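Local coordinates for Ro sixty-related protein, RSR (Deinococcus radiodurans, PDB 2NVO), which binds several small RNAs that accumulate during recovery from ultraviolet irradiation and contributes to the organism's resistance to it, at residues A107-A110 with K111-N115; V66-T69 with D70-E74; A80-A83 with L84-L88; S42-T45 with R46-L50. All coordinates share one frame; numbering follows the deposited sequence.

In the fold
All four contacts are local, between residues three to five apart in the chain, in TROVE-domain helices or at their ends, away from the calcium site of the VWFA-like domain. Contact 3 is in the middle: its helix packs on the helix of contact 4, where Val86 CG1 lies 3.5 Å from Leu44 CD2, and on that of contact 1, where Ile109 CD1 lies 3.7 Å from Ala83 CB. Contact 2 bridges the same two neighbours, with Ala68 CB 3.8 Å from Leu108 CD1 and Val72 CG2 3.9 Å from Phe47 CD1. Contacts 1 and 4 do not touch; their centres are about 18 Å apart. Asp53 links contacts 2 and 4, its carboxylate receiving Thr69 through one oxygen and Arg43 through the other.

Contact 1 of 4, residues A107-A110 with K111-N115; sequences ALIA and KTAPN
The carbonyls of Ala107, Leu108 and Ile109 accept from the N-H groups of Lys111, Thr112 and Ala113 in three successive i to i+4 bonds, the last from Ala113 N to Ile109 O at 3.0 Å, as helix 100-112 runs into the turn that follows it. The Thr112 hydroxyl adds a fourth. With OG1 set between its own backbone N and carbonyl carbon (chi1 76°), the hydroxyl folds back along the helix and gives its proton to Leu108 O, 2.7 Å from OG1. Thr112 N donates to that same Leu108 O at 2.8 Å, so one carbonyl is gripped twice by one residue. The two donors approach from opposite faces of the carbonyl plane, each tilted 30° out of it. Lys111 leaves the helix differently: its CG stands 3.2 Å from Ala107 O, and bends at chi2 and chi3 then carry the chain away from this turn. The ammonium is held by Gly148 O and Thr153 OG1, tying the turn to the loop and helix farther on. On the apolar side, Ile109 CG2 lies 4.0 Å from Ala113 CB, and Ala110 turns its methyl to Ala122 and Trp123 of helix 116-129. Beyond Ala113 the chain goes through Pro114 to Asn115, the N-cap residue of that next helix, and Ala113 O accepts from Arg119 there. The arrangement is a helix C-terminus with a threonine bonding back to the i-4 carbonyl, here where helix 100-112 turns into helix 116-129 in the HEAT-like helical TROVE domain.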
loop_
_atom_site.group_PDB
_atom_site.type_symbol
_atom_site.label_atom_id
_atom_site.label_comp_id
_atom_site.label_asym_id
_atom_site.label_seq_id
_atom_site.Cartn_x
_atom_site.Cartn_y
_atom_site.Cartn_z
ATOM N N ALA A 107 10.946 -13.061 12.795
ATOM C CA ALA A 107 12.275 -12.988 13.373
ATOM C C ALA A 107 12.252 -13.288 14.864
ATOM O O ALA A 107 13.087 -14.049 15.351
ATOM C CB ALA A 107 12.916 -11.625 13.107
ATOM N N LEU A 108 11.308 -12.691 15.590
ATOM C CA LEU A 108 11.234 -12.869 17.042
ATOM C C LEU A 108 11.045 -14.338 17.413
ATOM O O LEU A 108 11.726 -14.861 18.293
ATOM C CB LEU A 108 10.097 -12.039 17.656
ATOM C CG LEU A 108 10.239 -10.520 17.733
ATOM C CD1 LEU A 108 8.890 -9.864 18.048
ATOM C CD2 LEU A 108 11.285 -10.133 18.772
ATOM N N ILE A 109 10.098 -14.988 16.751
ATOM C CA ILE A 109 9.855 -16.404 16.972
ATOM C C ILE A 109 11.103 -17.217 16.608
ATOM O O ILE A 109 11.646 -17.952 17.436
ATOM C CB ILE A 109 8.655 -16.898 16.147
ATOM C CG1 ILE A 109 7.402 -16.077 16.463
ATOM C CG2 ILE A 109 8.409 -18.388 16.408
ATOM C CD1 ILE A 109 6.224 -16.395 15.543
ATOM N N ALA A 110 11.568 -17.054 15.376
ATOM C CA ALA A 110 12.714 -17.796 14.873
ATOM C C ALA A 110 13.942 -17.645 15.762
ATOM O O ALA A 110 14.690 -18.605 15.954
ATOM C CB ALA A 110 13.042 -17.376 13.439
ATOM N N LYS A 111 14.142 -16.450 16.310
ATOM C CA LYS A 111 15.374 -16.153 17.033
ATOM C C LYS A 111 15.260 -16.317 18.541
ATOM O O LYS A 111 16.248 -16.613 19.198
ATOM C CB LYS A 111 15.874 -14.740 16.723
ATOM C CG LYS A 111 16.211 -14.485 15.262
ATOM C CD LYS A 111 17.411 -15.278 14.789
ATOM C CE LYS A 111 18.674 -14.901 15.548
ATOM N NZ LYS A 111 19.913 -15.345 14.843
ATOM N N THR A 112 14.071 -16.116 19.098
ATOM C CA THR A 112 13.950 -16.060 20.551
ATOM C C THR A 112 12.834 -16.904 21.173
ATOM O O THR A 112 12.625 -16.852 22.387
ATOM C CB THR A 112 13.821 -14.605 21.057
ATOM O OG1 THR A 112 12.500 -14.113 20.801
ATOM C CG2 THR A 112 14.855 -13.708 20.385
ATOM N N ALA A 113 12.117 -17.677 20.365
ATOM C CA ALA A 113 11.107 -18.568 20.924
ATOM C C ALA A 113 11.797 -19.611 21.804
ATOM O O ALA A 113 12.822 -20.168 21.412
ATOM C CB ALA A 113 10.309 -19.243 19.820
ATOM N N PRO A 114 11.244 -19.867 23.002
ATOM C CA PRO A 114 11.842 -20.810 23.961
ATOM C C PRO A 114 12.069 -22.211 23.385
ATOM O O PRO A 114 13.074 -22.848 23.702
ATOM C CB PRO A 114 10.807 -20.869 25.087
ATOM C CG PRO A 114 10.052 -19.585 24.982
ATOM C CD PRO A 114 10.018 -19.241 23.527
ATOM N N ASN A 115 11.155 -22.677 22.543
ATOM C CA ASN A 115 11.234 -24.032 22.011
ATOM C C ASN A 115 11.960 -24.136 20.670
ATOM O O ASN A 115 11.927 -23.216 19.850
ATOM C CB ASN A 115 9.837 -24.638 21.904
ATOM C CG ASN A 115 9.069 -24.557 23.205
ATOM O OD1 ASN A 115 7.861 -24.778 23.236
ATOM N ND2 ASN A 115 9.766 -24.232 24.288
#

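Contact 2 of 4, residues V66-T69 with D70-E74; sequences VQAT and DFVRE
Arg73 lays one face of its guanidinium over the Thr69 carbonyl, whose O stands 3.5 Å from the plane beneath the centre of the group. At the edge, in that plane, is the carboxylate of Asp70: NH2 meets OD1 at 2.5 Å in a short salt bridge with an N-H...O angle of 153°. A further contact comes in obliquely from Ala68, whose O is 2.6 Å from NH1, but the N-H...O angle of 117° makes this a weak bond. The bend at chi3 (-75°) folds the arginine back over the start of helix 70-78, so that its end returns to the residues preceding the helix. Meanwhile the backbone N of Arg73 donates to Thr69 O at 3.1 Å, nearly along the C=O axis, closing the first turn. Thr69 is the N-cap residue, yet its hydroxyl goes to Asp53 OD2. Val72 crosses the Thr69 side chain at about a right angle, its CG2 3.5 Å from OG1, and Val72 CG1 is 4.3 Å from Ala68 CB. Next to it the Phe71 ring makes a cation-pi pair with Arg43 of helix 40-50. Chemically, the Thr69 carbonyl serves a backbone N-H and lies under a cation, while the Asp70 carboxylate probably offsets both that cation and the helix N-terminus, which would help keep the aspartate ionised at this exposed helix start.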
loop_
_atom_site.group_PDB
_atom_site.type_symbol
_atom_site.label_atom_id
_atom_site.label_comp_id
_atom_site.label_asym_id
_atom_site.label_seq_id
_atom_site.Cartn_x
_atom_site.Cartn_y
_atom_site.Cartn_z
ATOM N N VAL A 66 7.645 -0.328 12.225
ATOM C CA VAL A 66 7.091 -1.232 13.206
ATOM C C VAL A 66 8.153 -1.562 14.254
ATOM O O VAL A 66 9.314 -1.823 13.940
ATOM C CB VAL A 66 6.564 -2.522 12.558
ATOM C CG1 VAL A 66 7.720 -3.330 11.989
ATOM C CG2 VAL A 66 5.761 -3.339 13.568
ATOM N N GLN A 67 7.746 -1.505 15.512
ATOM C CA GLN A 67 8.574 -1.958 16.606
ATOM C C GLN A 67 7.734 -2.930 17.402
ATOM O O GLN A 67 6.526 -2.737 17.527
ATOM C CB GLN A 67 8.975 -0.782 17.484
ATOM C CG GLN A 67 9.996 0.144 16.849
ATOM C CD GLN A 67 10.573 1.107 17.855
ATOM O OE1 GLN A 67 10.311 2.308 17.802
ATOM N NE2 GLN A 67 11.353 0.582 18.799
ATOM N N ALA A 68 8.358 -3.981 17.923
ATOM C CA ALA A 68 7.643 -4.940 18.763
ATOM C C ALA A 68 7.319 -4.329 20.125
ATOM O O ALA A 68 8.177 -3.736 20.761
ATOM C CB ALA A 68 8.462 -6.211 18.925
ATOM N N THR A 69 6.078 -4.459 20.569
ATOM C CA THR A 69 5.712 -3.973 21.889
ATOM C C THR A 69 5.819 -5.107 22.903
ATOM O O THR A 69 6.065 -6.253 22.539
ATOM C CB THR A 69 4.283 -3.403 21.921
ATOM O OG1 THR A 69 3.352 -4.427 21.554
ATOM C CG2 THR A 69 4.153 -2.218 20.970
ATOM N N ASP A 70 5.618 -4.783 24.173
ATOM C CA ASP A 70 5.721 -5.786 25.232
ATOM C C ASP A 70 4.747 -6.928 25.009
ATOM O O ASP A 70 5.110 -8.101 25.154
ATOM C CB ASP A 70 5.511 -5.158 26.610
ATOM C CG ASP A 70 6.598 -4.172 26.967
ATOM O OD1 ASP A 70 7.559 -4.040 26.187
ATOM O OD2 ASP A 70 6.496 -3.519 28.028
ATOM N N PHE A 71 3.509 -6.601 24.641
ATOM C CA PHE A 71 2.536 -7.654 24.420
ATOM C C PHE A 71 3.023 -8.633 23.367
ATOM O O PHE A 71 2.821 -9.844 23.485
ATOM C CB PHE A 71 1.172 -7.121 23.997
ATOM C CG PHE A 71 0.329 -8.163 23.343
ATOM C CD1 PHE A 71 -0.426 -9.035 24.105
ATOM C CD2 PHE A 71 0.337 -8.317 21.967
ATOM C CE1 PHE A 71 -1.181 -10.024 23.505
ATOM C CE2 PHE A 71 -0.416 -9.303 21.365
ATOM C CZ PHE A 71 -1.176 -10.161 22.138
ATOM N N VAL A 72 3.652 -8.103 22.325
ATOM C CA VAL A 72 4.114 -8.937 21.226
ATOM C C VAL A 72 5.253 -9.878 21.642
ATOM O O VAL A 72 5.259 -11.058 21.283
ATOM C CB VAL A 72 4.535 -8.078 20.016
ATOM C CG1 VAL A 72 5.143 -8.937 18.928
ATOM C CG2 VAL A 72 3.339 -7.301 19.490
ATOM N N ARG A 73 6.222 -9.359 22.384
ATOM C CA ARG A 73 7.332 -10.193 22.842
ATOM C C ARG A 73 6.832 -11.252 23.817
ATOM O O ARG A 73 7.111 -12.441 23.665
ATOM C CB ARG A 73 8.408 -9.336 23.503
ATOM C CG ARG A 73 9.194 -8.492 22.521
ATOM C CD ARG A 73 10.171 -7.590 23.234
ATOM N NE ARG A 73 9.498 -6.470 23.877
ATOM C CZ ARG A 73 9.382 -5.265 23.327
ATOM N NH1 ARG A 73 9.905 -5.030 22.127
ATOM N NH2 ARG A 73 8.744 -4.295 23.971
ATOM N N GLU A 74 6.081 -10.793 24.810
ATOM C CA GLU A 74 5.474 -11.655 25.819
ATOM C C GLU A 74 4.675 -12.791 25.194
ATOM O O GLU A 74 4.692 -13.916 25.684
ATOM C CB GLU A 74 4.576 -10.815 26.726
ATOM C CG GLU A 74 3.340 -11.535 27.256
ATOM C CD GLU A 74 2.149 -10.591 27.390
ATOM O OE1 GLU A 74 1.433 -10.387 26.383
ATOM O OE2 GLU A 74 1.931 -10.053 28.501
#

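Contact 3 of 4, residues A80-A83 with L84-L88; sequences AALA and LRVTL
Arg85 doubles back over Leu82, one turn earlier in helix 80-93, a helix of the HEAT-like array that makes up the TROVE domain. Its CB lies beside two carbonyl oxygens of the preceding turn, 3.6 Å from Ala81 O and slightly farther from Leu82 O. CG leaves anti to the backbone N (chi1 157°) and the next torsion stays extended; the bend at chi3 then turns the guanidinium back toward the start of the helix. CZ comes within 3.9 Å of Leu82 CB. The tip, NH2, reaches that same Leu82 CB at 3.0 Å, too close for comfort; with Leu82 itself in a strained chi1 of 112°, the exact fit of this pair is doubtful. The backbone behind it is on firmer ground: Val86 N gives an almost straight bond to Leu82 O at 2.7 Å. The methyl contact between Val86 CG2 and Leu82 CD1, 4.3 Å apart, is as uncertain as the Leu82 side chain. Leu84, on another side, is buried against Leu106 and Ala121 of the two following helices, whereas Thr87 leans on Val105. Thr87 also uses its hydroxyl inside the helix. Ala83 O receives both Thr87 N, at 3.0 Å, and Thr87 OG1, at 2.8 Å, the two donors coming from opposite faces of the carbonyl plane.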
loop_
_atom_site.group_PDB
_atom_site.type_symbol
_atom_site.label_atom_id
_atom_site.label_comp_id
_atom_site.label_asym_id
_atom_site.label_seq_id
_atom_site.Cartn_x
_atom_site.Cartn_y
_atom_site.Cartn_z
ATOM N N ALA A 80 4.659 -19.196 21.179
ATOM C CA ALA A 80 5.271 -18.963 19.875
ATOM C C ALA A 80 4.540 -19.707 18.759
ATOM O O ALA A 80 4.538 -19.269 17.605
ATOM C CB ALA A 80 6.738 -19.356 19.902
ATOM N N ALA A 81 3.915 -20.831 19.098
ATOM C CA ALA A 81 3.228 -21.638 18.095
ATOM C C ALA A 81 2.019 -20.919 17.502
ATOM O O ALA A 81 1.782 -20.974 16.296
ATOM C CB ALA A 81 2.825 -22.999 18.672
ATOM N N LEU A 82 1.239 -20.252 18.342
ATOM C CA LEU A 82 0.076 -19.552 17.821
ATOM C C LEU A 82 0.512 -18.233 17.179
ATOM O O LEU A 82 -0.048 -17.814 16.169
ATOM C CB LEU A 82 -1.001 -19.353 18.898
ATOM C CG LEU A 82 -1.354 -17.964 19.433
ATOM C CD1 LEU A 82 -2.849 -17.832 19.592
ATOM C CD2 LEU A 82 -0.658 -17.685 20.747
ATOM N N ALA A 83 1.526 -17.595 17.761
ATOM C CA ALA A 83 2.125 -16.409 17.159
ATOM C C ALA A 83 2.449 -16.720 15.706
ATOM O O ALA A 83 2.167 -15.930 14.812
ATOM C CB ALA A 83 3.383 -16.006 17.912
ATOM N N LEU A 84 3.013 -17.902 15.479
ATOM C CA LEU A 84 3.420 -18.333 14.149
ATOM C C LEU A 84 2.219 -18.659 13.259
ATOM O O LEU A 84 2.217 -18.337 12.071
ATOM C CB LEU A 84 4.307 -19.566 14.263
ATOM C CG LEU A 84 5.532 -19.708 13.357
ATOM C CD1 LEU A 84 5.810 -21.186 13.098
ATOM C CD2 LEU A 84 5.369 -18.964 12.049
ATOM N N ARG A 85 1.213 -19.323 13.822
ATOM C CA ARG A 85 0.028 -19.670 13.045
ATOM C C ARG A 85 -0.730 -18.408 12.630
ATOM O O ARG A 85 -1.151 -18.277 11.482
ATOM C CB ARG A 85 -0.886 -20.619 13.831
ATOM C CG ARG A 85 -2.344 -20.608 13.376
ATOM C CD ARG A 85 -3.178 -21.657 14.116
ATOM N NE ARG A 85 -2.865 -21.711 15.542
ATOM C CZ ARG A 85 -3.537 -21.056 16.485
ATOM N NH1 ARG A 85 -4.573 -20.292 16.158
ATOM N NH2 ARG A 85 -3.171 -21.165 17.758
ATOM N N VAL A 86 -0.892 -17.487 13.576
ATOM C CA VAL A 86 -1.511 -16.192 13.315
ATOM C C VAL A 86 -0.755 -15.460 12.199
ATOM O O VAL A 86 -1.353 -14.929 11.263
ATOM C CB VAL A 86 -1.550 -15.328 14.603
ATOM C CG1 VAL A 86 -2.132 -13.952 14.321
ATOM C CG2 VAL A 86 -2.345 -16.030 15.696
ATOM N N THR A 87 0.570 -15.463 12.289
ATOM C CA THR A 87 1.407 -14.777 11.312
ATOM C C THR A 87 1.272 -15.357 9.912
ATOM O O THR A 87 1.183 -14.614 8.940
ATOM C CB THR A 87 2.888 -14.740 11.757
ATOM O OG1 THR A 87 2.990 -13.958 12.940
ATOM C CG2 THR A 87 3.775 -14.118 10.694
ATOM N N LEU A 88 1.235 -16.681 9.797
ATOM C CA LEU A 88 1.068 -17.285 8.480
ATOM C C LEU A 88 -0.320 -17.009 7.898
ATOM O O LEU A 88 -0.452 -16.734 6.705
ATOM C CB LEU A 88 1.373 -18.786 8.516
ATOM C CG LEU A 88 2.849 -19.150 8.305
ATOM C CD1 LEU A 88 3.746 -18.332 9.216
ATOM C CD2 LEU A 88 3.069 -20.640 8.535
#

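Contact 4 of 4, residues S42-T45 with R46-L50; sequences SRLT and RFLVL
Leu48 overlaps Leu44 a turn behind it, its CD1 4.0 Å from Leu44 CG, the two side chains slanting across each other in helix 40-50 of the horseshoe-shaped TROVE domain. Leu48 CG also crowds the Leu44 carbonyl, 3.2 Å from its O, while Leu48 N bonds to that same Leu44 O at 2.9 Å. The isobutyl groups get there by different torsions: Leu44 CG stands anti to its own backbone N (chi1 178°), Leu48 CG beside the N, and together they form an apolar patch that Leu48 extends to Thr87 and Val90 of helix 80-93. Phe47 flanks them, with Leu44 O near the plane of the ring at its edge and Phe47 CB 3.5 Å from that oxygen; the ring leads off to Val66 and Val105. Thr45 and Val49 meet on another side of the helix, their CG2 methyls 4.4 Å apart, and Val49 N donates to Thr45 O at 3.0 Å. With OG1 anti to its carbonyl carbon (chi1 -73°), Thr45 bonds its hydroxyl to Glu41 O. The two arginines reach away from this turn. Arg43, fully extended, makes a salt bridge to Asp53 through NE. Arg46 starts with its CB 3.6 Å from Ser42 O, bends at chi3 and packs on Phe529 of the VWFA-like domain, which closes the ring-shaped monomer. There its NH2 gives hydrogen bonds to two backbone carbonyls, Val534 O and Arg510 O.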
loop_
_atom_site.group_PDB
_atom_site.type_symbol
_atom_site.label_atom_id
_atom_site.label_comp_id
_atom_site.label_asym_id
_atom_site.label_seq_id
_atom_site.Cartn_x
_atom_site.Cartn_y
_atom_site.Cartn_z
ATOM N N SER A 42 -6.470 -12.111 18.001
ATOM C CA SER A 42 -7.009 -10.890 17.425
ATOM C C SER A 42 -6.072 -9.718 17.627
ATOM O O SER A 42 -5.933 -8.870 16.750
ATOM C CB SER A 42 -8.374 -10.566 18.033
ATOM O OG SER A 42 -9.331 -11.527 17.634
ATOM N N ARG A 43 -5.447 -9.663 18.797
ATOM C CA ARG A 43 -4.559 -8.561 19.120
ATOM C C ARG A 43 -3.297 -8.630 18.267
ATOM O O ARG A 43 -2.792 -7.611 17.816
ATOM C CB ARG A 43 -4.207 -8.552 20.608
ATOM C CG ARG A 43 -3.562 -7.253 21.054
ATOM C CD ARG A 43 -3.261 -7.236 22.545
ATOM N NE ARG A 43 -2.487 -6.056 22.926
ATOM C CZ ARG A 43 -2.239 -5.705 24.186
ATOM N NH1 ARG A 43 -2.709 -6.443 25.185
ATOM N NH2 ARG A 43 -1.528 -4.620 24.449
ATOM N N LEU A 44 -2.793 -9.837 18.049
ATOM C CA LEU A 44 -1.618 -10.021 17.207
ATOM C C LEU A 44 -1.947 -9.744 15.742
ATOM O O LEU A 44 -1.142 -9.151 15.029
ATOM C CB LEU A 44 -1.044 -11.433 17.356
ATOM C CG LEU A 44 0.171 -11.736 16.472
ATOM C CD1 LEU A 44 1.363 -10.880 16.900
ATOM C CD2 LEU A 44 0.534 -13.210 16.501
ATOM N N THR A 45 -3.127 -10.169 15.292
ATOM C CA THR A 45 -3.519 -9.918 13.908
ATOM C C THR A 45 -3.577 -8.407 13.657
ATOM O O THR A 45 -3.127 -7.917 12.616
ATOM C CB THR A 45 -4.883 -10.568 13.550
ATOM O OG1 THR A 45 -4.730 -11.990 13.444
ATOM C CG2 THR A 45 -5.388 -10.049 12.219
ATOM N N ARG A 46 -4.115 -7.670 14.620
ATOM C CA ARG A 46 -4.194 -6.222 14.465
ATOM C C ARG A 46 -2.807 -5.611 14.327
ATOM O O ARG A 46 -2.584 -4.739 13.503
ATOM C CB ARG A 46 -4.944 -5.564 15.617
ATOM C CG ARG A 46 -5.126 -4.057 15.410
ATOM C CD ARG A 46 -6.147 -3.468 16.377
ATOM N NE ARG A 46 -7.500 -3.894 16.037
ATOM C CZ ARG A 46 -8.608 -3.359 16.540
ATOM N NH1 ARG A 46 -8.527 -2.369 17.420
ATOM N NH2 ARG A 46 -9.801 -3.817 16.160
ATOM N N PHE A 47 -1.875 -6.075 15.149
ATOM C CA PHE A 47 -0.509 -5.596 15.070
ATOM C C PHE A 47 0.119 -5.940 13.716
ATOM O O PHE A 47 0.863 -5.145 13.137
ATOM C CB PHE A 47 0.319 -6.177 16.216
ATOM C CG PHE A 47 1.784 -5.906 16.096
ATOM C CD1 PHE A 47 2.339 -4.764 16.656
ATOM C CD2 PHE A 47 2.609 -6.791 15.423
ATOM C CE1 PHE A 47 3.703 -4.506 16.533
ATOM C CE2 PHE A 47 3.967 -6.536 15.300
ATOM C CZ PHE A 47 4.507 -5.398 15.861
ATOM N N LEU A 48 -0.173 -7.132 13.218
ATOM C CA LEU A 48 0.354 -7.577 11.929
ATOM C C LEU A 48 -0.157 -6.762 10.743
ATOM O O LEU A 48 0.572 -6.529 9.788
ATOM C CB LEU A 48 0.026 -9.049 11.708
ATOM C CG LEU A 48 0.789 -10.011 12.611
ATOM C CD1 LEU A 48 0.213 -11.413 12.499
ATOM C CD2 LEU A 48 2.266 -9.995 12.225
ATOM N N VAL A 49 -1.409 -6.328 10.802
ATOM C CA VAL A 49 -1.982 -5.551 9.705
ATOM C C VAL A 49 -1.634 -4.073 9.787
ATOM O O VAL A 49 -1.213 -3.474 8.805
ATOM C CB VAL A 49 -3.523 -5.682 9.648
ATOM C CG1 VAL A 49 -4.118 -4.666 8.658
ATOM C CG2 VAL A 49 -3.917 -7.091 9.282
ATOM N N LEU A 50 -1.837 -3.481 10.957
ATOM C CA LEU A 50 -1.640 -2.046 11.121
ATOM C C LEU A 50 -0.181 -1.694 11.357
ATOM O O LEU A 50 0.257 -0.617 10.991
ATOM C CB LEU A 50 -2.481 -1.517 12.282
ATOM C CG LEU A 50 -3.988 -1.727 12.140
ATOM C CD1 LEU A 50 -4.733 -1.083 13.302
ATOM C CD2 LEU A 50 -4.460 -1.178 10.816
#